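Local coordinates for L-lysine 6-monooxygenase involved in desferrioxamine biosynthesis (Erwinia amylovora CFBP1430, PDB 5O8P), which probably hydroxylates cadaverine as an FAD- and NADPH-dependent N-monooxygenase in the biosynthesis of the siderophore desferrioxamine, at residues Asn79-Gln83 / Lys84-Tyr88; Tyr283-Leu286 / Tyr287-Leu291; Leu184-Glu187 / Lys188-Lys192. All blocks are in the same frame, centred on the assembly; numbering follows the deposited sequence.

Interaction 1: residues Asn79-Gln83 / Lys84-Tyr88; sequences NFMKQ and KGKLY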
loop_
_atom_site.group_PDB
_atom_site.type_symbol
_atom_site.label_atom_id
_atom_site.label_comp_id
_atom_site.label_asym_id
_atom_site.label_seq_id
_atom_site.Cartn_x
_atom_site.Cartn_y
_atom_site.Cartn_z
ATOM N N ASN B 79 20.489 13.954 10.846
ATOM C CA ASN B 79 21.116 15.159 11.399
ATOM C C ASN B 79 21.124 16.298 10.390
ATOM O O ASN B 79 20.923 17.450 10.764
ATOM C CB ASN B 79 22.536 14.905 11.898
ATOM C CG ASN B 79 23.008 15.986 12.849
ATOM O OD1 ASN B 79 22.249 16.431 13.724
ATOM N ND2 ASN B 79 24.258 16.419 12.689
ATOM N N PHE B 80 21.354 15.966 9.120
ATOM C CA PHE B 80 21.281 16.940 8.026
ATOM C C PHE B 80 19.921 17.620 8.028
ATOM O O PHE B 80 19.796 18.830 7.950
ATOM C CB PHE B 80 21.556 16.245 6.678
ATOM C CG PHE B 80 21.028 16.976 5.480
ATOM C CD1 PHE B 80 19.740 16.779 5.039
ATOM C CD2 PHE B 80 21.829 17.845 4.780
ATOM C CE1 PHE B 80 19.258 17.464 3.934
ATOM C CE2 PHE B 80 21.372 18.507 3.664
ATOM C CZ PHE B 80 20.088 18.311 3.231
ATOM N N MET B 81 18.902 16.796 8.133
ATOM C CA MET B 81 17.538 17.263 8.092
ATOM C C MET B 81 17.305 18.200 9.284
ATOM O O MET B 81 16.615 19.201 9.157
ATOM C CB MET B 81 16.587 16.054 8.088
ATOM C CG MET B 81 15.421 16.169 7.148
ATOM S SD MET B 81 15.841 16.145 5.397
ATOM C CE MET B 81 16.160 14.419 5.139
ATOM N N LYS B 82 17.912 17.882 10.420
ATOM C CA LYS B 82 17.782 18.691 11.632
ATOM C C LYS B 82 18.462 20.061 11.515
ATOM O O LYS B 82 17.869 21.083 11.894
ATOM C CB LYS B 82 18.343 17.913 12.830
ATOM C CG LYS B 82 18.294 18.616 14.171
ATOM C CD LYS B 82 16.904 19.107 14.510
ATOM C CE LYS B 82 16.752 19.312 16.006
ATOM N NZ LYS B 82 15.714 20.323 16.313
ATOM N N GLN B 83 19.684 20.077 10.983
ATOM C CA GLN B 83 20.430 21.317 10.831
ATOM C C GLN B 83 19.789 22.238 9.813
ATOM O O GLN B 83 19.686 23.430 10.054
ATOM C CB GLN B 83 21.890 21.060 10.442
ATOM C CG GLN B 83 22.698 20.194 11.414
ATOM C CD GLN B 83 22.503 20.507 12.901
ATOM O OE1 GLN B 83 22.352 21.657 13.303
ATOM N NE2 GLN B 83 22.538 19.471 13.726
ATOM N N LYS B 84 19.335 21.690 8.691
ATOM C CA LYS B 84 18.523 22.455 7.730
ATOM C C LYS B 84 17.200 22.952 8.300
ATOM O O LYS B 84 16.564 23.780 7.685
ATOM C CB LYS B 84 18.256 21.660 6.448
ATOM C CG LYS B 84 19.366 21.804 5.397
ATOM C CD LYS B 84 18.891 22.188 3.995
ATOM C CE LYS B 84 17.842 21.254 3.409
ATOM N NZ LYS B 84 17.637 21.533 1.960
ATOM N N GLY B 85 16.763 22.433 9.442
ATOM C CA GLY B 85 15.596 22.955 10.143
ATOM C C GLY B 85 14.283 22.447 9.574
ATOM O O GLY B 85 13.259 23.115 9.724
ATOM N N LYS B 86 14.315 21.256 8.966
ATOM C CA LYS B 86 13.160 20.636 8.311
ATOM C C LYS B 86 12.855 19.194 8.765
ATOM O O LYS B 86 12.085 18.483 8.103
ATOM C CB LYS B 86 13.404 20.616 6.800
ATOM C CG LYS B 86 14.469 19.620 6.348
ATOM C CD LYS B 86 14.664 19.644 4.847
ATOM C CE LYS B 86 13.545 18.928 4.098
ATOM N NZ LYS B 86 13.741 19.064 2.627
ATOM N N LEU B 87 13.450 18.740 9.863
ATOM C CA LEU B 87 13.312 17.339 10.263
ATOM C C LEU B 87 11.859 16.988 10.522
ATOM O O LEU B 87 11.449 15.865 10.246
ATOM C CB LEU B 87 14.166 17.014 11.489
ATOM C CG LEU B 87 14.064 15.603 12.079
ATOM C CD1 LEU B 87 14.449 14.508 11.096
ATOM C CD2 LEU B 87 14.939 15.519 13.323
ATOM N N TYR B 88 11.075 17.934 11.035
ATOM C CA TYR B 88 9.681 17.650 11.315
ATOM C C TYR B 88 8.889 17.455 10.031
ATOM O O TYR B 88 7.945 16.662 9.990
ATOM C CB TYR B 88 9.030 18.717 12.205
ATOM C CG TYR B 88 7.924 18.119 13.028
ATOM C CD1 TYR B 88 8.195 17.511 14.255
ATOM C CD2 TYR B 88 6.607 18.093 12.556
ATOM C CE1 TYR B 88 7.186 16.909 14.992
ATOM C CE2 TYR B 88 5.587 17.494 13.288
ATOM C CZ TYR B 88 5.880 16.901 14.508
ATOM O OH TYR B 88 4.880 16.307 15.251
#

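Interaction 2: residues Tyr283-Leu286 / Tyr287-Leu291; sequences YDLL and YVKQL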
loop_
_atom_site.group_PDB
_atom_site.type_symbol
_atom_site.label_atom_id
_atom_site.label_comp_id
_atom_site.label_asym_id
_atom_site.label_seq_id
_atom_site.Cartn_x
_atom_site.Cartn_y
_atom_site.Cartn_z
ATOM N N TYR B 283 2.951 0.974 -16.918
ATOM C CA TYR B 283 1.762 0.292 -17.469
ATOM C C TYR B 283 0.523 1.142 -17.251
ATOM O O TYR B 283 -0.246 1.344 -18.177
ATOM C CB TYR B 283 1.535 -1.108 -16.877
ATOM C CG TYR B 283 0.458 -1.847 -17.605
ATOM C CD1 TYR B 283 0.754 -2.592 -18.738
ATOM C CD2 TYR B 283 -0.877 -1.772 -17.193
ATOM C CE1 TYR B 283 -0.249 -3.262 -19.445
ATOM C CE2 TYR B 283 -1.890 -2.441 -17.892
ATOM C CZ TYR B 283 -1.571 -3.188 -19.025
ATOM O OH TYR B 283 -2.533 -3.863 -19.764
ATOM N N ASP B 284 0.352 1.652 -16.035
ATOM C CA ASP B 284 -0.800 2.489 -15.717
ATOM C C ASP B 284 -0.844 3.762 -16.558
ATOM O O ASP B 284 -1.920 4.219 -16.910
ATOM C CB ASP B 284 -0.862 2.812 -14.203
ATOM C CG ASP B 284 -1.367 1.628 -13.349
ATOM O OD1 ASP B 284 -1.532 0.498 -13.879
ATOM O OD2 ASP B 284 -1.609 1.835 -12.134
ATOM N N LEU B 285 0.315 4.323 -16.894
ATOM C CA LEU B 285 0.354 5.537 -17.713
ATOM C C LEU B 285 0.093 5.237 -19.185
ATOM O O LEU B 285 -0.608 6.003 -19.825
ATOM C CB LEU B 285 1.668 6.295 -17.538
ATOM C CG LEU B 285 1.697 7.702 -18.154
ATOM C CD1 LEU B 285 0.588 8.605 -17.629
ATOM C CD2 LEU B 285 3.057 8.335 -17.898
ATOM N N LEU B 286 0.640 4.142 -19.718
ATOM C CA LEU B 286 0.247 3.653 -21.054
ATOM C C LEU B 286 -1.272 3.454 -21.139
ATOM O O LEU B 286 -1.915 3.938 -22.065
ATOM C CB LEU B 286 0.946 2.340 -21.402
ATOM C CG LEU B 286 2.458 2.416 -21.607
ATOM C CD1 LEU B 286 3.070 1.031 -21.621
ATOM C CD2 LEU B 286 2.816 3.152 -22.887
ATOM N N TYR B 287 -1.834 2.770 -20.151
ATOM C CA TYR B 287 -3.283 2.614 -20.044
ATOM C C TYR B 287 -3.996 3.976 -20.128
ATOM O O TYR B 287 -4.854 4.160 -20.980
ATOM C CB TYR B 287 -3.664 1.847 -18.747
ATOM C CG TYR B 287 -5.118 1.461 -18.654
ATOM C CD1 TYR B 287 -6.072 2.393 -18.246
ATOM C CD2 TYR B 287 -5.550 0.182 -18.992
ATOM C CE1 TYR B 287 -7.415 2.073 -18.183
ATOM C CE2 TYR B 287 -6.897 -0.155 -18.934
ATOM C CZ TYR B 287 -7.829 0.797 -18.524
ATOM O OH TYR B 287 -9.172 0.504 -18.439
ATOM N N VAL B 288 -3.634 4.927 -19.270
ATOM C CA VAL B 288 -4.327 6.238 -19.238
ATOM C C VAL B 288 -4.176 7.042 -20.529
ATOM O O VAL B 288 -5.141 7.664 -20.992
ATOM C CB VAL B 288 -3.864 7.105 -18.041
ATOM C CG1 VAL B 288 -4.343 8.555 -18.167
ATOM C CG2 VAL B 288 -4.384 6.516 -16.746
ATOM N N LYS B 289 -2.972 7.050 -21.092
ATOM C CA LYS B 289 -2.735 7.765 -22.336
ATOM C C LYS B 289 -3.549 7.133 -23.452
ATOM O O LYS B 289 -4.115 7.846 -24.266
ATOM C CB LYS B 289 -1.263 7.762 -22.727
ATOM C CG LYS B 289 -0.329 8.484 -21.779
ATOM C CD LYS B 289 -0.344 9.968 -21.990
ATOM C CE LYS B 289 0.332 10.730 -20.868
ATOM N NZ LYS B 289 0.165 12.187 -21.087
ATOM N N GLN B 290 -3.629 5.801 -23.473
ATOM C CA GLN B 290 -4.331 5.075 -24.534
ATOM C C GLN B 290 -5.843 5.399 -24.596
ATOM O O GLN B 290 -6.491 5.175 -25.618
ATOM C CB GLN B 290 -4.057 3.564 -24.396
ATOM C CG GLN B 290 -4.440 2.678 -25.576
ATOM C CD GLN B 290 -5.919 2.322 -25.622
ATOM O OE1 GLN B 290 -6.631 2.385 -24.620
ATOM N NE2 GLN B 290 -6.395 1.967 -26.806
ATOM N N LEU B 291 -6.401 5.965 -23.535
ATOM C CA LEU B 291 -7.801 6.371 -23.557
ATOM C C LEU B 291 -8.152 7.448 -24.585
ATOM O O LEU B 291 -9.313 7.578 -24.910
ATOM C CB LEU B 291 -8.244 6.853 -22.173
ATOM C CG LEU B 291 -8.083 5.909 -20.990
ATOM C CD1 LEU B 291 -8.740 6.511 -19.763
ATOM C CD2 LEU B 291 -8.675 4.548 -21.307
#

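Interaction 3: residues Leu184-Glu187 / Lys188-Lys192; sequences LNKE and KLQKK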
loop_
_atom_site.group_PDB
_atom_site.type_symbol
_atom_site.label_atom_id
_atom_site.label_comp_id
_atom_site.label_asym_id
_atom_site.label_seq_id
_atom_site.Cartn_x
_atom_site.Cartn_y
_atom_site.Cartn_z
ATOM N N LEU B 184 20.376 17.131 -19.913
ATOM C CA LEU B 184 20.936 18.177 -20.797
ATOM C C LEU B 184 20.367 18.116 -22.215
ATOM O O LEU B 184 20.187 19.151 -22.852
ATOM C CB LEU B 184 22.461 18.071 -20.912
ATOM C CG LEU B 184 23.377 17.910 -19.689
ATOM C CD1 LEU B 184 24.830 17.777 -20.162
ATOM C CD2 LEU B 184 23.204 19.037 -18.670
ATOM N N ASN B 185 20.101 16.906 -22.707
ATOM C CA ASN B 185 19.607 16.697 -24.073
ATOM C C ASN B 185 18.088 16.462 -24.191
ATOM O O ASN B 185 17.592 16.185 -25.280
ATOM C CB ASN B 185 20.350 15.521 -24.695
ATOM C CG ASN B 185 21.824 15.805 -24.883
ATOM O OD1 ASN B 185 22.266 16.162 -25.980
ATOM N ND2 ASN B 185 22.593 15.655 -23.819
ATOM N N LYS B 186 17.353 16.583 -23.090
ATOM C CA LYS B 186 15.936 16.242 -23.075
ATOM C C LYS B 186 15.133 17.141 -24.002
ATOM O O LYS B 186 14.326 16.664 -24.818
ATOM C CB LYS B 186 15.371 16.350 -21.662
ATOM C CG LYS B 186 13.908 15.946 -21.555
ATOM C CD LYS B 186 13.401 16.109 -20.148
ATOM C CE LYS B 186 11.896 16.034 -20.124
ATOM N NZ LYS B 186 11.448 16.240 -18.727
ATOM N N GLU B 187 15.353 18.443 -23.861
ATOM C CA GLU B 187 14.656 19.422 -24.672
ATOM C C GLU B 187 14.895 19.151 -26.171
ATOM O O GLU B 187 13.976 19.267 -26.977
ATOM C CB GLU B 187 15.091 20.835 -24.275
ATOM C CG GLU B 187 14.162 21.917 -24.810
ATOM C CD GLU B 187 14.855 23.242 -25.074
ATOM O OE1 GLU B 187 15.691 23.666 -24.243
ATOM O OE2 GLU B 187 14.548 23.859 -26.119
ATOM N N LYS B 188 16.117 18.757 -26.528
ATOM C CA LYS B 188 16.482 18.437 -27.914
ATOM C C LYS B 188 15.875 17.120 -28.395
ATOM O O LYS B 188 15.533 16.988 -29.571
ATOM C CB LYS B 188 18.010 18.444 -28.055
ATOM C CG LYS B 188 18.583 18.113 -29.425
ATOM C CD LYS B 188 19.116 16.688 -29.470
ATOM C CE LYS B 188 20.141 16.483 -30.583
ATOM N NZ LYS B 188 20.915 15.232 -30.330
ATOM N N LEU B 189 15.761 16.149 -27.496
ATOM C CA LEU B 189 15.100 14.884 -27.808
ATOM C C LEU B 189 13.608 15.075 -28.076
ATOM O O LEU B 189 13.085 14.535 -29.044
ATOM C CB LEU B 189 15.298 13.870 -26.670
ATOM C CG LEU B 189 16.677 13.210 -26.604
ATOM C CD1 LEU B 189 16.928 12.589 -25.234
ATOM C CD2 LEU B 189 16.831 12.179 -27.722
ATOM N N GLN B 190 12.939 15.851 -27.225
ATOM C CA GLN B 190 11.481 16.036 -27.319
ATOM C C GLN B 190 11.013 16.782 -28.580
ATOM O O GLN B 190 9.850 16.661 -28.970
ATOM C CB GLN B 190 10.930 16.691 -26.031
ATOM C CG GLN B 190 11.038 15.765 -24.811
ATOM C CD GLN B 190 10.396 16.319 -23.553
ATOM O OE1 GLN B 190 10.723 17.414 -23.119
ATOM N NE2 GLN B 190 9.476 15.559 -22.961
ATOM N N LYS B 191 11.915 17.521 -29.227
ATOM C CA LYS B 191 11.636 18.115 -30.548
ATOM C C LYS B 191 11.600 17.100 -31.699
ATOM O O LYS B 191 11.087 17.417 -32.774
ATOM C CB LYS B 191 12.661 19.203 -30.890
ATOM C CG LYS B 191 12.499 20.476 -30.079
ATOM C CD LYS B 191 13.594 21.485 -30.398
ATOM C CE LYS B 191 13.571 22.635 -29.404
ATOM N NZ LYS B 191 14.886 23.324 -29.282
ATOM N N LYS B 192 12.159 15.909 -31.491
ATOM C CA LYS B 192 12.231 14.903 -32.548
ATOM C C LYS B 192 10.900 14.178 -32.755
ATOM O O LYS B 192 10.005 14.233 -31.908
ATOM C CB LYS B 192 13.352 13.899 -32.271
ATOM C CG LYS B 192 14.716 14.547 -32.071
ATOM C CD LYS B 192 15.824 13.516 -32.040
ATOM C CE LYS B 192 17.181 14.117 -31.704
ATOM N NZ LYS B 192 17.771 14.965 -32.784
#

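Interaction 1: residues Asn79-Gln83 / Lys84-Tyr88
Phe80 and Lys84 run side by side, one turn apart, with their chains pointing the same way. The lysine methylenes follow the aromatic ring. Lys84 CE is 3.7 Å from Phe80 CZ, while Lys84 CG sits over one face of the ring, offset toward its rim. Met81 makes a second apolar patch. Its chain bends at chi2 and chi3, and its SD lies 3.7 Å from CD of Lys86. On the same residue, CB meets CD1 of Leu87 at 4.0 Å.

The backbone sets these positions. Lys84 N bonds to Phe80 O at 3.0 Å and nearly straight (173°), which continues the bonding of helix 77-83. Gly85 then turns to positive phi (81°). Lys86 N reaches back to Met81 O at 3.1 Å, and Gly85 N makes a weak bond to Lys82 O. This is a Schellman motif. Lys86 follows as the N-cap of helix 87-93, so the chain passes from one helix to the next within a few residues.

One turn earlier along the helix, Gln83 NE2 donates to Asn79 OD1 at 3.1 Å, coming from above the carbonyl plane. Helix 100-113 backs the turn: Trp109 and Tyr106 meet the Phe80 ring edge-to-face, and Glu102 forms a salt bridge with Lys86 NZ. Lys82 NZ bonds to Pro417 O of the second subunit, and Met81 packs on Tyr287 of the third.

Interaction 2: residues Tyr283-Leu286 / Tyr287-Leu291
The rings of Tyr283 and Tyr287 project from one helix a turn apart and do not stack on each other. Tyr283 CE2 is 4.6 Å from Tyr287 CD2. Phe424 of the fourth subunit meets the Tyr283 ring edge-to-face, and Ser89 of the third subunit packs on Tyr287. Tyr283 OH bonds to Ser89 OG and Tyr287 OH to Glu102 OE1, both of the third subunit. Between the two tyrosines the link is backbone: Tyr287 N bonds to Tyr283 O at 2.9 Å.

Leu285 and Lys289 lie alongside each other, pointing the same way. CD1 of the leucine is 3.9 Å from CE of the lysine. A chi1 of -64° sets Lys289 CG beside its own backbone N.

These are i to i+4 contacts near the C-terminal end of helix 276-290. The regular backbone bonding runs on through Val288 N to Asp284 O (3.0 Å), then Lys289 N to Leu285 O and Gln290 N to Leu286 O (both 2.9 Å).

Leu285 packs on Tyr209 and Leu212 of helix 202-213, Lys289 NZ forms salt bridges with Asp216 and with Glu53 of the third subunit, and Asp284 one with Lys238 of the fourth.

Interaction 3: residues Leu184-Glu187 / Lys188-Lys192
Glu187 and Lys191 join one turn apart by a salt bridge, with OE2 of the glutamate 3.2 Å from NZ of the lysine. Both chains are extended beyond CG and lie side by side, pointing the same way. Their first torsions differ. Glu187 CG is opposite its backbone N (chi1 -165°), whereas Lys191 CG stands beside its own N (chi1 -72°). This second choice lays the lysine chain back along the helix, with CG 3.6 Å from Glu187 O. The ammonium group then meets the carboxylate from above its plane. Both residues are exposed, so the pair lies on the outer surface of the helix.

Lys186 and Gln190 form the other side-chain pair, and here the two chains cross at a slant. Lys186 is fully stretched, each torsion from chi1 to chi4 being close to 180°. Its CE comes 3.5 Å from Gln190 OE1, a contact of a methylene with the amide. The lysine carries its charge past the glutamine to a salt bridge with Asp210. Gln190 folds CG beside its own N, putting that atom 3.4 Å from Lys186 O, and its NE2 goes on to Tyr220 OH and Asp214.

Leu189 takes a similar first torsion and rests CG 3.4 Å from Asn185 O. That oxygen also accepts Leu189 N at 2.9 Å, and Gln190 N bonds to Lys186 O over the same distance. Asn185 ND2 turns back to Glu181 O.

The arrangement is that of i to i+4 pairing around the C-terminal end of helix 182-190. The helix connects parallel strands 177-178 and 194-198, which flank strand 335-338. This is a beta-alpha-beta crossover that skips one strand, in a sheet that fits the Rossmann-type NADP(H)-binding domain.

The three contacts are separate local arrangements. Interactions 2 and 3 are the nearer pair, with centres about 23 Å apart and nearest atoms about 10 Å apart. Helix 202-213 connects them: it packs on Leu285 of interaction 2, supplies Asp210 to Lys186 of interaction 3, and carries Ser203, an NADP(+)-binding residue. Interaction 1 lies farther off, its centre about 38 Å from that of interaction 2. Interactions 1 and 2 nevertheless meet between chains. Lys86 packs on Leu291 of the third subunit, and Glu102, the salt-bridge partner of Lys86, also accepts Tyr287 OH of that subunit. No other chain touches interaction 3. All three lie away from the FAD and NADP(+) sites.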